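Local coordinates for protein transcriptional regulator, LysR family (Vibrio cholerae, PDB 3SZP) that activates virulence genes of the cholera bacterium as a LysR-type regulator, probably by binding DNA through a winged helix-turn-helix, at residues Lys190-Pro193 / Leu194-Trp197; Met109-Ala112 / Phe113-Lys116; Asn7-Arg10 / Leu11-Asn15; Leu55-Glu59 / Ala60-Phe64; Ser17-Ser20 / Thr21-Thr25. All blocks are in the same frame, centred on the assembly; numbering follows the deposited sequence.

Contact 1 of 5, residues Lys190-Pro193 / Leu194-Trp197; sequences KGYP and LLKW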
loop_
_atom_site.group_PDB
_atom_site.type_symbol
_atom_site.label_atom_id
_atom_site.label_comp_id
_atom_site.label_asym_id
_atom_site.label_seq_id
_atom_site.Cartn_x
_atom_site.Cartn_y
_atom_site.Cartn_z
ATOM N N LYS A 190 -13.131 10.755 -27.933
ATOM C CA LYS A 190 -14.039 9.679 -27.564
ATOM C C LYS A 190 -14.382 9.690 -26.079
ATOM O O LYS A 190 -13.501 9.838 -25.220
ATOM C CB LYS A 190 -13.465 8.317 -27.973
ATOM C CG LYS A 190 -13.025 8.201 -29.464
ATOM C CD LYS A 190 -12.778 6.739 -29.810
ATOM C CE LYS A 190 -12.392 6.478 -31.256
ATOM N NZ LYS A 190 -12.255 4.996 -31.468
ATOM N N GLY A 191 -15.667 9.525 -25.794
ATOM C CA GLY A 191 -16.159 9.428 -24.434
ATOM C C GLY A 191 -16.926 8.147 -24.200
ATOM O O GLY A 191 -17.658 7.658 -25.077
ATOM N N TYR A 192 -16.750 7.581 -23.008
ATOM C CA TYR A 192 -17.435 6.349 -22.662
ATOM C C TYR A 192 -18.927 6.654 -22.660
ATOM O O TYR A 192 -19.326 7.705 -22.175
ATOM C CB TYR A 192 -16.971 5.870 -21.278
ATOM C CG TYR A 192 -17.674 4.620 -20.821
ATOM C CD1 TYR A 192 -18.928 4.699 -20.238
ATOM C CD2 TYR A 192 -17.097 3.359 -20.985
ATOM C CE1 TYR A 192 -19.596 3.571 -19.824
ATOM C CE2 TYR A 192 -17.771 2.205 -20.565
ATOM C CZ TYR A 192 -19.018 2.333 -19.990
ATOM O OH TYR A 192 -19.736 1.242 -19.569
ATOM N N PRO A 193 -19.770 5.739 -23.168
ATOM C CA PRO A 193 -19.478 4.391 -23.677
ATOM C C PRO A 193 -19.283 4.310 -25.187
ATOM O O PRO A 193 -19.431 3.223 -25.754
ATOM C CB PRO A 193 -20.733 3.600 -23.292
ATOM C CG PRO A 193 -21.853 4.636 -23.377
ATOM C CD PRO A 193 -21.224 5.984 -23.046
ATOM N N LEU A 194 -18.972 5.416 -25.843
ATOM C CA LEU A 194 -18.808 5.373 -27.297
ATOM C C LEU A 194 -17.319 5.439 -27.636
ATOM O O LEU A 194 -16.817 6.449 -28.142
ATOM C CB LEU A 194 -19.575 6.520 -27.966
ATOM C CG LEU A 194 -21.067 6.607 -27.596
ATOM C CD1 LEU A 194 -21.677 7.885 -28.150
ATOM C CD2 LEU A 194 -21.827 5.381 -28.110
ATOM N N LEU A 195 -16.624 4.350 -27.340
ATOM C CA LEU A 195 -15.186 4.286 -27.546
ATOM C C LEU A 195 -14.864 3.539 -28.835
ATOM O O LEU A 195 -13.958 3.923 -29.577
ATOM C CB LEU A 195 -14.507 3.617 -26.347
ATOM C CG LEU A 195 -14.796 4.318 -25.019
ATOM C CD1 LEU A 195 -14.115 3.595 -23.870
ATOM C CD2 LEU A 195 -14.375 5.779 -25.062
ATOM N N LYS A 196 -15.628 2.478 -29.086
ATOM C CA LYS A 196 -15.469 1.645 -30.269
ATOM C C LYS A 196 -16.561 2.025 -31.268
ATOM O O LYS A 196 -17.721 1.679 -31.083
ATOM C CB LYS A 196 -15.590 0.167 -29.886
ATOM C CG LYS A 196 -15.238 -0.824 -30.978
ATOM C CD LYS A 196 -15.407 -2.267 -30.467
ATOM C CE LYS A 196 -14.671 -3.287 -31.350
ATOM N NZ LYS A 196 -14.807 -4.713 -30.873
ATOM N N TRP A 197 -16.191 2.756 -32.315
ATOM C CA TRP A 197 -17.189 3.271 -33.239
ATOM C C TRP A 197 -17.497 2.191 -34.263
ATOM O O TRP A 197 -16.599 1.629 -34.902
ATOM C CB TRP A 197 -16.703 4.544 -33.927
ATOM C CG TRP A 197 -16.422 5.716 -32.992
ATOM C CD1 TRP A 197 -16.603 5.759 -31.633
ATOM C CD2 TRP A 197 -15.888 6.996 -33.367
ATOM N NE1 TRP A 197 -16.232 6.996 -31.146
ATOM C CE2 TRP A 197 -15.785 7.768 -32.189
ATOM C CE3 TRP A 197 -15.492 7.565 -34.588
ATOM C CZ2 TRP A 197 -15.303 9.082 -32.201
ATOM C CZ3 TRP A 197 -15.013 8.861 -34.595
ATOM C CH2 TRP A 197 -14.921 9.606 -33.412
HETATM O O HOH W 1 -17.140 9.264 -28.472
HETATM O O HOH W 2 -17.499 1.319 -27.190
#

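Contact 2 of 5, residues Met109-Ala112 / Phe113-Lys116; sequences MFNA and FMEK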
loop_
_atom_site.group_PDB
_atom_site.type_symbol
_atom_site.label_atom_id
_atom_site.label_comp_id
_atom_site.label_asym_id
_atom_site.label_seq_id
_atom_site.Cartn_x
_atom_site.Cartn_y
_atom_site.Cartn_z
ATOM N N MET A 109 -37.796 16.375 -17.008
ATOM C CA MET A 109 -38.875 15.519 -16.545
ATOM C C MET A 109 -38.858 15.374 -15.015
ATOM O O MET A 109 -39.902 15.461 -14.368
ATOM C CB MET A 109 -38.753 14.155 -17.218
ATOM C CG MET A 109 -39.836 13.171 -16.875
ATOM S SD MET A 109 -39.702 11.735 -17.970
ATOM C CE MET A 109 -38.148 11.033 -17.403
ATOM N N PHE A 110 -37.671 15.166 -14.446
ATOM C CA PHE A 110 -37.548 15.026 -13.008
ATOM C C PHE A 110 -37.964 16.327 -12.330
ATOM O O PHE A 110 -38.623 16.320 -11.295
ATOM C CB PHE A 110 -36.106 14.658 -12.604
ATOM C CG PHE A 110 -35.684 13.282 -13.048
ATOM C CD1 PHE A 110 -36.611 12.406 -13.585
ATOM C CD2 PHE A 110 -34.362 12.847 -12.900
ATOM C CE1 PHE A 110 -36.236 11.117 -13.986
ATOM C CE2 PHE A 110 -33.984 11.555 -13.302
ATOM C CZ PHE A 110 -34.916 10.698 -13.852
ATOM N N ASN A 111 -37.546 17.445 -12.907
ATOM C CA ASN A 111 -37.909 18.738 -12.343
ATOM C C ASN A 111 -39.431 18.943 -12.340
ATOM O O ASN A 111 -40.011 19.358 -11.335
ATOM C CB ASN A 111 -37.186 19.874 -13.074
ATOM C CG ASN A 111 -35.705 19.924 -12.725
ATOM O OD1 ASN A 111 -35.314 19.436 -11.680
ATOM N ND2 ASN A 111 -34.885 20.507 -13.596
ATOM N N ALA A 112 -40.060 18.614 -13.462
ATOM C CA ALA A 112 -41.497 18.814 -13.618
ATOM C C ALA A 112 -42.190 17.944 -12.604
ATOM O O ALA A 112 -43.226 18.307 -12.080
ATOM C CB ALA A 112 -41.939 18.430 -15.020
ATOM N N PHE A 113 -41.608 16.784 -12.319
ATOM C CA PHE A 113 -42.238 15.884 -11.361
ATOM C C PHE A 113 -42.162 16.464 -9.957
ATOM O O PHE A 113 -43.147 16.485 -9.238
ATOM C CB PHE A 113 -41.615 14.492 -11.382
ATOM C CG PHE A 113 -42.106 13.608 -10.279
ATOM C CD1 PHE A 113 -43.287 12.892 -10.422
ATOM C CD2 PHE A 113 -41.418 13.528 -9.079
ATOM C CE1 PHE A 113 -43.752 12.075 -9.401
ATOM C CE2 PHE A 113 -41.883 12.717 -8.048
ATOM C CZ PHE A 113 -43.047 11.986 -8.212
ATOM N N MET A 114 -40.986 16.929 -9.570
ATOM C CA MET A 114 -40.823 17.525 -8.246
ATOM C C MET A 114 -41.703 18.750 -8.087
ATOM O O MET A 114 -42.273 18.970 -7.015
ATOM C CB MET A 114 -39.359 17.874 -7.970
ATOM C CG MET A 114 -38.537 16.639 -7.612
ATOM S SD MET A 114 -36.793 16.983 -7.346
ATOM C CE MET A 114 -36.239 17.296 -9.021
ATOM N N GLU A 115 -41.814 19.543 -9.153
ATOM C CA GLU A 115 -42.676 20.718 -9.116
ATOM C C GLU A 115 -44.126 20.334 -8.810
ATOM O O GLU A 115 -44.766 20.940 -7.960
ATOM C CB GLU A 115 -42.591 21.557 -10.398
ATOM C CG GLU A 115 -43.639 22.682 -10.423
ATOM C CD GLU A 115 -43.261 23.845 -11.325
ATOM O OE1 GLU A 115 -42.243 23.746 -12.050
ATOM O OE2 GLU A 115 -43.983 24.871 -11.306
ATOM N N LYS A 116 -44.615 19.304 -9.488
ATOM C CA LYS A 116 -45.965 18.807 -9.278
ATOM C C LYS A 116 -46.150 18.152 -7.911
ATOM O O LYS A 116 -47.209 18.262 -7.308
ATOM C CB LYS A 116 -46.331 17.805 -10.370
ATOM C CG LYS A 116 -47.784 17.361 -10.338
ATOM C CD LYS A 116 -48.089 16.435 -11.498
ATOM C CE LYS A 116 -49.587 16.324 -11.759
ATOM N NZ LYS A 116 -49.843 15.598 -13.050
#

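Contact 3 of 5, residues Asn7-Arg10 / Leu11-Asn15; sequences NLFR and LVVEN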
loop_
_atom_site.group_PDB
_atom_site.type_symbol
_atom_site.label_atom_id
_atom_site.label_comp_id
_atom_site.label_asym_id
_atom_site.label_seq_id
_atom_site.Cartn_x
_atom_site.Cartn_y
_atom_site.Cartn_z
ATOM N N ASN A 7 -22.629 2.100 12.867
ATOM C CA ASN A 7 -23.292 1.609 11.666
ATOM C C ASN A 7 -22.479 1.871 10.426
ATOM O O ASN A 7 -22.452 1.044 9.516
ATOM C CB ASN A 7 -24.659 2.263 11.466
ATOM C CG ASN A 7 -25.478 1.557 10.406
ATOM O OD1 ASN A 7 -25.551 0.328 10.389
ATOM N ND2 ASN A 7 -26.091 2.324 9.511
ATOM N N LEU A 8 -21.841 3.039 10.386
ATOM C CA LEU A 8 -21.021 3.420 9.238
ATOM C C LEU A 8 -19.821 2.483 9.158
ATOM O O LEU A 8 -19.408 2.078 8.076
ATOM C CB LEU A 8 -20.533 4.868 9.342
ATOM C CG LEU A 8 -19.540 5.227 8.211
ATOM C CD1 LEU A 8 -20.241 5.104 6.853
ATOM C CD2 LEU A 8 -18.938 6.627 8.368
ATOM N N PHE A 9 -19.272 2.146 10.321
ATOM C CA PHE A 9 -18.167 1.197 10.410
ATOM C C PHE A 9 -18.594 -0.139 9.822
ATOM O O PHE A 9 -17.891 -0.712 8.997
ATOM C CB PHE A 9 -17.735 1.037 11.868
ATOM C CG PHE A 9 -17.020 -0.258 12.162
ATOM C CD1 PHE A 9 -15.710 -0.470 11.729
ATOM C CD2 PHE A 9 -17.648 -1.256 12.898
ATOM C CE1 PHE A 9 -15.045 -1.659 12.024
ATOM C CE2 PHE A 9 -16.975 -2.444 13.210
ATOM C CZ PHE A 9 -15.679 -2.649 12.761
ATOM N N ARG A 10 -19.762 -0.622 10.226
ATOM C CA ARG A 10 -20.305 -1.838 9.639
ATOM C C ARG A 10 -20.368 -1.769 8.106
ATOM O O ARG A 10 -20.003 -2.731 7.429
ATOM C CB ARG A 10 -21.694 -2.131 10.201
ATOM C CG ARG A 10 -22.399 -3.302 9.517
ATOM C CD ARG A 10 -23.818 -3.497 10.039
ATOM N NE ARG A 10 -24.727 -2.419 9.646
ATOM C CZ ARG A 10 -25.578 -2.484 8.620
ATOM N NH1 ARG A 10 -25.628 -3.566 7.852
ATOM N NH2 ARG A 10 -26.375 -1.455 8.347
ATOM N N LEU A 11 -20.829 -0.640 7.563
ATOM C CA LEU A 11 -21.002 -0.504 6.117
ATOM C C LEU A 11 -19.656 -0.488 5.409
ATOM O O LEU A 11 -19.512 -1.002 4.295
ATOM C CB LEU A 11 -21.775 0.774 5.761
ATOM C CG LEU A 11 -23.231 0.940 6.197
ATOM C CD1 LEU A 11 -23.797 2.256 5.651
ATOM C CD2 LEU A 11 -24.085 -0.233 5.746
ATOM N N VAL A 12 -18.675 0.137 6.052
ATOM C CA VAL A 12 -17.329 0.174 5.504
ATOM C C VAL A 12 -16.782 -1.247 5.359
ATOM O O VAL A 12 -16.188 -1.585 4.345
ATOM C CB VAL A 12 -16.398 1.026 6.379
ATOM C CG1 VAL A 12 -14.939 0.711 6.077
ATOM C CG2 VAL A 12 -16.707 2.535 6.187
ATOM N N VAL A 13 -17.004 -2.074 6.374
ATOM C CA VAL A 13 -16.533 -3.454 6.339
ATOM C C VAL A 13 -17.223 -4.226 5.224
ATOM O O VAL A 13 -16.585 -4.969 4.491
ATOM C CB VAL A 13 -16.777 -4.180 7.691
ATOM C CG1 VAL A 13 -16.362 -5.639 7.598
ATOM C CG2 VAL A 13 -16.025 -3.488 8.805
ATOM N N GLU A 14 -18.530 -4.035 5.088
ATOM C CA GLU A 14 -19.289 -4.728 4.056
ATOM C C GLU A 14 -18.853 -4.361 2.640
ATOM O O GLU A 14 -18.755 -5.224 1.770
ATOM C CB GLU A 14 -20.777 -4.468 4.233
ATOM C CG GLU A 14 -21.341 -5.149 5.453
ATOM C CD GLU A 14 -22.780 -4.773 5.705
ATOM O OE1 GLU A 14 -23.342 -3.971 4.909
ATOM O OE2 GLU A 14 -23.349 -5.282 6.706
ATOM N N ASN A 15 -18.594 -3.077 2.414
ATOM C CA ASN A 15 -18.158 -2.614 1.098
ATOM C C ASN A 15 -16.668 -2.858 0.844
ATOM O O ASN A 15 -16.244 -3.080 -0.295
ATOM C CB ASN A 15 -18.512 -1.139 0.904
ATOM C CG ASN A 15 -20.011 -0.896 0.911
ATOM O OD1 ASN A 15 -20.735 -1.375 0.034
ATOM N ND2 ASN A 15 -20.484 -0.139 1.890
#

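Contact 4 of 5, residues Leu55-Glu59 / Ala60-Phe64; sequences LTLTE and AGERF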
loop_
_atom_site.group_PDB
_atom_site.type_symbol
_atom_site.label_atom_id
_atom_site.label_comp_id
_atom_site.label_asym_id
_atom_site.label_seq_id
_atom_site.Cartn_x
_atom_site.Cartn_y
_atom_site.Cartn_z
ATOM N N LEU A 55 -8.085 -2.592 3.381
ATOM C CA LEU A 55 -8.709 -2.318 4.664
ATOM C C LEU A 55 -8.921 -3.625 5.431
ATOM O O LEU A 55 -9.528 -4.560 4.922
ATOM C CB LEU A 55 -10.040 -1.603 4.440
ATOM C CG LEU A 55 -10.822 -1.155 5.666
ATOM C CD1 LEU A 55 -11.704 0.024 5.304
ATOM C CD2 LEU A 55 -11.643 -2.313 6.216
ATOM N N THR A 56 -8.411 -3.695 6.652
ATOM C CA THR A 56 -8.582 -4.898 7.454
ATOM C C THR A 56 -8.927 -4.562 8.900
ATOM O O THR A 56 -8.625 -3.478 9.388
ATOM C CB THR A 56 -7.330 -5.758 7.445
ATOM O OG1 THR A 56 -6.287 -5.069 8.139
ATOM C CG2 THR A 56 -6.880 -6.049 6.009
ATOM N N LEU A 57 -9.542 -5.516 9.587
ATOM C CA LEU A 57 -10.072 -5.290 10.928
ATOM C C LEU A 57 -9.044 -5.647 11.978
ATOM O O LEU A 57 -8.283 -6.601 11.807
ATOM C CB LEU A 57 -11.319 -6.144 11.135
ATOM C CG LEU A 57 -12.556 -5.677 10.362
ATOM C CD1 LEU A 57 -13.567 -6.801 10.244
ATOM C CD2 LEU A 57 -13.167 -4.514 11.073
ATOM N N THR A 58 -9.010 -4.878 13.063
ATOM C CA THR A 58 -8.207 -5.279 14.202
ATOM C C THR A 58 -8.995 -6.395 14.877
ATOM O O THR A 58 -10.086 -6.733 14.400
ATOM C CB THR A 58 -8.009 -4.109 15.162
ATOM O OG1 THR A 58 -9.290 -3.664 15.633
ATOM C CG2 THR A 58 -7.300 -2.953 14.437
ATOM N N GLU A 59 -8.473 -6.952 15.971
ATOM C CA GLU A 59 -9.223 -7.946 16.736
ATOM C C GLU A 59 -10.483 -7.296 17.288
ATOM O O GLU A 59 -11.554 -7.864 17.223
ATOM C CB GLU A 59 -8.388 -8.521 17.892
ATOM C CG GLU A 59 -6.993 -8.956 17.473
ATOM C CD GLU A 59 -6.189 -9.597 18.613
ATOM O OE1 GLU A 59 -5.133 -10.181 18.325
ATOM O OE2 GLU A 59 -6.612 -9.520 19.790
ATOM N N ALA A 60 -10.328 -6.104 17.846
ATOM C CA ALA A 60 -11.455 -5.327 18.347
ATOM C C ALA A 60 -12.462 -5.049 17.229
ATOM O O ALA A 60 -13.658 -5.262 17.408
ATOM C CB ALA A 60 -10.973 -4.036 18.959
ATOM N N GLY A 61 -11.978 -4.598 16.073
ATOM C CA GLY A 61 -12.862 -4.337 14.945
ATOM C C GLY A 61 -13.637 -5.597 14.579
ATOM O O GLY A 61 -14.838 -5.548 14.271
ATOM N N GLU A 62 -12.939 -6.726 14.625
ATOM C CA GLU A 62 -13.502 -8.016 14.277
ATOM C C GLU A 62 -14.639 -8.392 15.229
ATOM O O GLU A 62 -15.687 -8.863 14.809
ATOM C CB GLU A 62 -12.398 -9.073 14.315
ATOM C CG GLU A 62 -12.609 -10.255 13.397
ATOM C CD GLU A 62 -12.538 -9.883 11.915
ATOM O OE1 GLU A 62 -11.461 -10.059 11.289
ATOM O OE2 GLU A 62 -13.569 -9.432 11.370
ATOM N N ARG A 63 -14.419 -8.161 16.514
ATOM C CA ARG A 63 -15.418 -8.421 17.538
ATOM C C ARG A 63 -16.649 -7.501 17.379
ATOM O O ARG A 63 -17.789 -7.953 17.496
ATOM C CB ARG A 63 -14.777 -8.242 18.920
ATOM C CG ARG A 63 -15.684 -8.509 20.093
ATOM C CD ARG A 63 -15.835 -9.999 20.358
ATOM N NE ARG A 63 -16.827 -10.217 21.401
ATOM C CZ ARG A 63 -16.558 -10.220 22.704
ATOM N NH1 ARG A 63 -15.308 -10.036 23.145
ATOM N NH2 ARG A 63 -17.546 -10.422 23.575
ATOM N N PHE A 64 -16.417 -6.221 17.106
ATOM C CA PHE A 64 -17.527 -5.284 16.914
ATOM C C PHE A 64 -18.376 -5.634 15.688
ATOM O O PHE A 64 -19.609 -5.637 15.758
ATOM C CB PHE A 64 -17.041 -3.832 16.848
ATOM C CG PHE A 64 -16.858 -3.192 18.203
ATOM C CD1 PHE A 64 -17.940 -2.596 18.852
ATOM C CD2 PHE A 64 -15.619 -3.196 18.829
ATOM C CE1 PHE A 64 -17.794 -1.999 20.090
ATOM C CE2 PHE A 64 -15.450 -2.606 20.067
ATOM C CZ PHE A 64 -16.556 -2.004 20.710
HETATM O O HOH W 3 -8.131 -9.403 11.023
#

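Contact 5 of 5, residues Ser17-Ser20 / Thr21-Thr25; sequences SYTS and TSKKT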
loop_
_atom_site.group_PDB
_atom_site.type_symbol
_atom_site.label_atom_id
_atom_site.label_comp_id
_atom_site.label_asym_id
_atom_site.label_seq_id
_atom_site.Cartn_x
_atom_site.Cartn_y
_atom_site.Cartn_z
ATOM N N SER A 17 -14.063 -0.762 1.448
ATOM C CA SER A 17 -13.245 0.442 1.325
ATOM C C SER A 17 -14.055 1.714 1.599
ATOM O O SER A 17 -15.293 1.694 1.576
ATOM C CB SER A 17 -12.608 0.530 -0.064
ATOM O OG SER A 17 -13.527 1.009 -1.027
ATOM N N TYR A 18 -13.355 2.819 1.851
ATOM C CA TYR A 18 -14.019 4.090 2.114
ATOM C C TYR A 18 -14.632 4.649 0.843
ATOM O O TYR A 18 -15.741 5.174 0.868
ATOM C CB TYR A 18 -13.052 5.118 2.699
ATOM C CG TYR A 18 -12.676 4.915 4.151
ATOM C CD1 TYR A 18 -13.295 3.957 4.929
ATOM C CD2 TYR A 18 -11.692 5.699 4.743
ATOM C CE1 TYR A 18 -12.940 3.782 6.258
ATOM C CE2 TYR A 18 -11.327 5.533 6.064
ATOM C CZ TYR A 18 -11.951 4.573 6.821
ATOM O OH TYR A 18 -11.588 4.401 8.147
ATOM N N THR A 19 -13.894 4.556 -0.264
ATOM C CA THR A 19 -14.369 5.034 -1.558
ATOM C C THR A 19 -15.618 4.259 -1.987
ATOM O O THR A 19 -16.602 4.839 -2.443
ATOM C CB THR A 19 -13.276 4.920 -2.659
ATOM O OG1 THR A 19 -12.300 5.968 -2.501
ATOM C CG2 THR A 19 -13.895 5.018 -4.054
ATOM N N SER A 20 -15.569 2.945 -1.842
ATOM C CA SER A 20 -16.710 2.115 -2.169
ATOM C C SER A 20 -17.897 2.529 -1.305
ATOM O O SER A 20 -19.021 2.652 -1.779
ATOM C CB SER A 20 -16.378 0.644 -1.930
ATOM O OG SER A 20 -17.560 -0.138 -1.966
ATOM N N THR A 21 -17.628 2.762 -0.032
ATOM C CA THR A 21 -18.670 3.179 0.895
ATOM C C THR A 21 -19.187 4.580 0.572
ATOM O O THR A 21 -20.396 4.835 0.611
ATOM C CB THR A 21 -18.189 3.075 2.357
ATOM O OG1 THR A 21 -17.794 1.719 2.627
ATOM C CG2 THR A 21 -19.294 3.483 3.313
ATOM N N SER A 22 -18.261 5.472 0.240
ATOM C CA SER A 22 -18.576 6.839 -0.120
ATOM C C SER A 22 -19.555 6.846 -1.294
ATOM O O SER A 22 -20.554 7.576 -1.289
ATOM C CB SER A 22 -17.284 7.564 -0.495
ATOM O OG SER A 22 -17.505 8.889 -0.951
ATOM N N LYS A 23 -19.266 6.015 -2.292
ATOM C CA LYS A 23 -20.120 5.879 -3.463
ATOM C C LYS A 23 -21.566 5.537 -3.098
ATOM O O LYS A 23 -22.499 6.198 -3.548
ATOM C CB LYS A 23 -19.554 4.819 -4.415
ATOM C CG LYS A 23 -18.401 5.301 -5.306
ATOM C CD LYS A 23 -17.338 4.220 -5.447
ATOM C CE LYS A 23 -16.732 4.182 -6.837
ATOM N NZ LYS A 23 -16.013 5.435 -7.212
ATOM N N LYS A 24 -21.756 4.512 -2.277
ATOM C CA LYS A 24 -23.104 4.057 -1.958
ATOM C C LYS A 24 -23.896 5.019 -1.069
ATOM O O LYS A 24 -25.097 5.165 -1.239
ATOM C CB LYS A 24 -23.068 2.659 -1.334
ATOM C CG LYS A 24 -22.753 1.544 -2.326
ATOM C CD LYS A 24 -22.984 0.170 -1.699
ATOM C CE LYS A 24 -22.949 -0.942 -2.740
ATOM N NZ LYS A 24 -21.605 -1.077 -3.389
ATOM N N THR A 25 -23.221 5.675 -0.133
ATOM C CA THR A 25 -23.870 6.530 0.863
ATOM C C THR A 25 -23.863 8.022 0.511
ATOM O O THR A 25 -24.547 8.817 1.168
ATOM C CB THR A 25 -23.133 6.438 2.202
ATOM O OG1 THR A 25 -21.806 6.952 2.030
ATOM C CG2 THR A 25 -23.069 4.987 2.707
HETATM O O HOH W 4 -19.355 0.554 -4.368
#

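Contact 1 of 5, residues Lys190-Pro193 / Leu194-Trp197
Lys190 reaches across the turn that follows its strand and lies over the indole of Trp197, a case of a lysine whose chain packs and whose charge binds. Its CB sits beside Leu194 O and Leu195 CD2. Lys190 CG then meets the benzo part of the indole, 3.7 Å from Trp197 CZ2, and Lys190 CD passes between Leu195 O, 3.1 Å away, and Trp197 NE1. Lys190 CE makes a CH-pi contact over the face, 3.9 Å from the centroid of the Trp197 five-membered ring. With CG beside the backbone N (chi1 -52°) and the chain extended beyond it, Lys190 NZ ends almost on the ring normal, 4.3 Å from that centroid, as a cation-pi pair. Lys190 NZ also gives a hydrogen bond of 2.8 Å to Leu195 O, and Asp211 O and Asn209 OD1 accept from it too. The indole is held by Trp197 NE1, hydrogen-bonded at 3.1 Å to Leu194 O, with that oxygen in the ring plane. A cis peptide precedes Pro193, where Leu194 N bonds to Gly191 O at 2.7 Å. The turn leaves strand 188-191, which pairs with strands 215-217 and 233-237, and Trp197 packs on Leu164 of strand 153-166 and Leu235.

Contact 2 of 5, residues Met109-Ala112 / Phe113-Lys116
Met114 bends back along its helix toward Asn111, one turn earlier, and the two side chains run at a slant to each other. The terminal methyl carries the contact: chi3 of -72° turns it back, bringing Met114 CE to 3.5 Å from Asn111 OD1 and 3.4 Å from Phe110 O. Asn111 OD1 is buried without a hydrogen-bonding partner in the model, whereas its ND2 bonds weakly to Ser225 of the second subunit. Phe113 CG lies opposite the backbone N (chi1 172°), which carries the ring off the helix while Phe113 CB stays 3.5 Å from Phe110 O; beyond the turn it meets Phe281 and Phe284 edge-to-face. The rings of Phe110 and Phe113 both lie on strand 120-127, the first on Leu124, the second on Ile120 and Ile122, and Phe110 further meets Phe142. Regular i to i+4 bonds run beneath, from Met114 N to Phe110 O at 3.0 Å and from Glu115 N to Asn111 O at 2.8 Å. Met114 O accepts from Arg214 of the second subunit. Helix 102-116 is the crossover between parallel strands 91-98 and 120-127, and this largely buried turn illustrates the beta-alpha-beta unit of the periplasmic-binding-protein-like fold of LysR regulatory domains.

Contact 3 of 5, residues Asn7-Arg10 / Leu11-Asn15
Arg10 and Glu14, one helical turn apart, form a salt bridge in which Arg10 NH1 lies 3.1 Å from Glu14 OE2. The hydrogen bond within it is weak and bent, at 129°, and the guanidinium and carboxylate planes stand 80° apart. Leu11 CD2 covers one face of the guanidinium, 3.7 Å from Arg10 NH2. What fixes the group lies on the preceding turn: Asn7 OD1 takes a side-on pair of bonds, from Arg10 NE at 3.0 Å and from Arg10 NH2 at 2.8 Å, and sits in the guanidinium plane. The bend at chi3 (69°) swings the arginine tip round to this oxygen. Further out, Arg10 also packs on Ser69, Leu72 and Glu73 of helix 59-83. Helix 3-15 is the first helix of the winged helix-turn-helix domain, and Phe9 packs on Ile36 and Leu39 of helix 29-43. Val13 CG2 lies over one face of the Phe9 ring, 4.2 Å from its centroid, as a CH-pi contact. With two firm bonds to Asn7 and one weak, bent bond to Glu14, the amide probably does more than the carboxylate to set the rotation of the guanidinium, while Glu14 probably contributes mainly through its charge.

Contact 4 of 5, residues Leu55-Glu59 / Ala60-Phe64
The flat carboxylate of Glu62, bent toward the strand by a chi2 of 67°, crosses the side chain of Leu57 at about a right angle, but it is modelled too close to Leu57 CD1, which makes the detail there doubtful. The Phe64 ring instead turns its edge to its own helix, with Ala60 C in the ring plane, and packs on Phe9 of helix 3-15. The other branch of Leu57 carries the packing and rests on backbone: Leu57 CD2 lies 3.7 Å from Gly61 C, close packing against a residue that has no side chain.

This is the point where the wing strand 54-57 gives way to helix 59-83, and Thr58 is the N-cap. Its OG1, placed between the backbone N and the carbonyl carbon (chi1 60°), accepts from Gly61 N at 2.9 Å in a nearly straight bond of 164°. The hydroxyl also bonds to Arg46 O, which ties the cap to the chain just before the wing. The first helical turns follow, with Glu62 N bonded to Thr58 O at 2.9 Å and Arg63 N to Glu59 O at 3.0 Å. A water donates to Leu57 O at 2.9 Å and weakly to Glu62 OE1. The charged ends of Glu59 and Arg63 find partners beyond the turn: Glu59 forms a salt bridge with Lys277 of the third subunit, and Arg63 pairs with Glu85 of that subunit and with Asp67 of its own chain.

Contact 5 of 5, residues Ser17-Ser20 / Thr21-Thr25
Thr21 doubles the first helical bond to Ser17. Both Thr21 N, at 3.0 Å, and Thr21 OG1, at 2.7 Å, donate to Ser17 O, and they arrive from opposite faces of the carbonyl plane. A chi1 of -58° sets OG1 beside the backbone N, near that oxygen. Ser17 is itself the N-cap, its OG accepting from Ser20 N at 2.9 Å. Ser22 follows, its N bonded to Tyr18 O, while its OG gives its strongest bond to Ile27 O and also meets Gln129 of the second subunit. Lys23 runs alongside Thr19, pointing the same way: Lys23 CD lies 3.8 Å from Thr19 CG2, and NZ continues to Gln129 of the second subunit. Lys24 N makes a weak bond of 3.3 Å to Ser20 O, but its side chain returns through a water that accepts from Lys24 NZ at 2.9 Å and bonds with Ser20 OG. Thr25 likewise gives both N and OG1 to Thr21 O, the latter at 2.9 Å, though with its hydroxyl in another rotamer; OG1 also bonds to Ile27 N. Helices 18-25 and 29-43 form the helix-turn-helix, the second being the probable recognition helix, as in relatives. Thr21 and Tyr18 press on Val12 of helix 3-15, and Tyr18 also packs on Ile32, Thr33 and Ile36 of helix 29-43 and reaches Leu48 of strand 48-51.

How the contacts relate
Contacts 3, 4 and 5 lie within the DNA-binding region and touch one another. Val12 of contact 3 meets Leu55 of contact 4 and Thr21 of contact 5, while Phe9 packs on Leu57 and Gly61. Contacts 1 and 2 belong to the substrate-binding domain, with centres 31 Å apart and no touch between them. Contact 2 is buried, with a methionine methyl against oxygens, and reaches a second subunit as contact 5 also does; contact 4 is at the surface, where charges reach another subunit; the remaining three are partly buried. Polar chemistry follows place: contacts 4 and 5 cap helix starts with hydroxyls, contact 3 ties a guanidinium along mid-helix, and contact 1 shields an ammonium at a strand end.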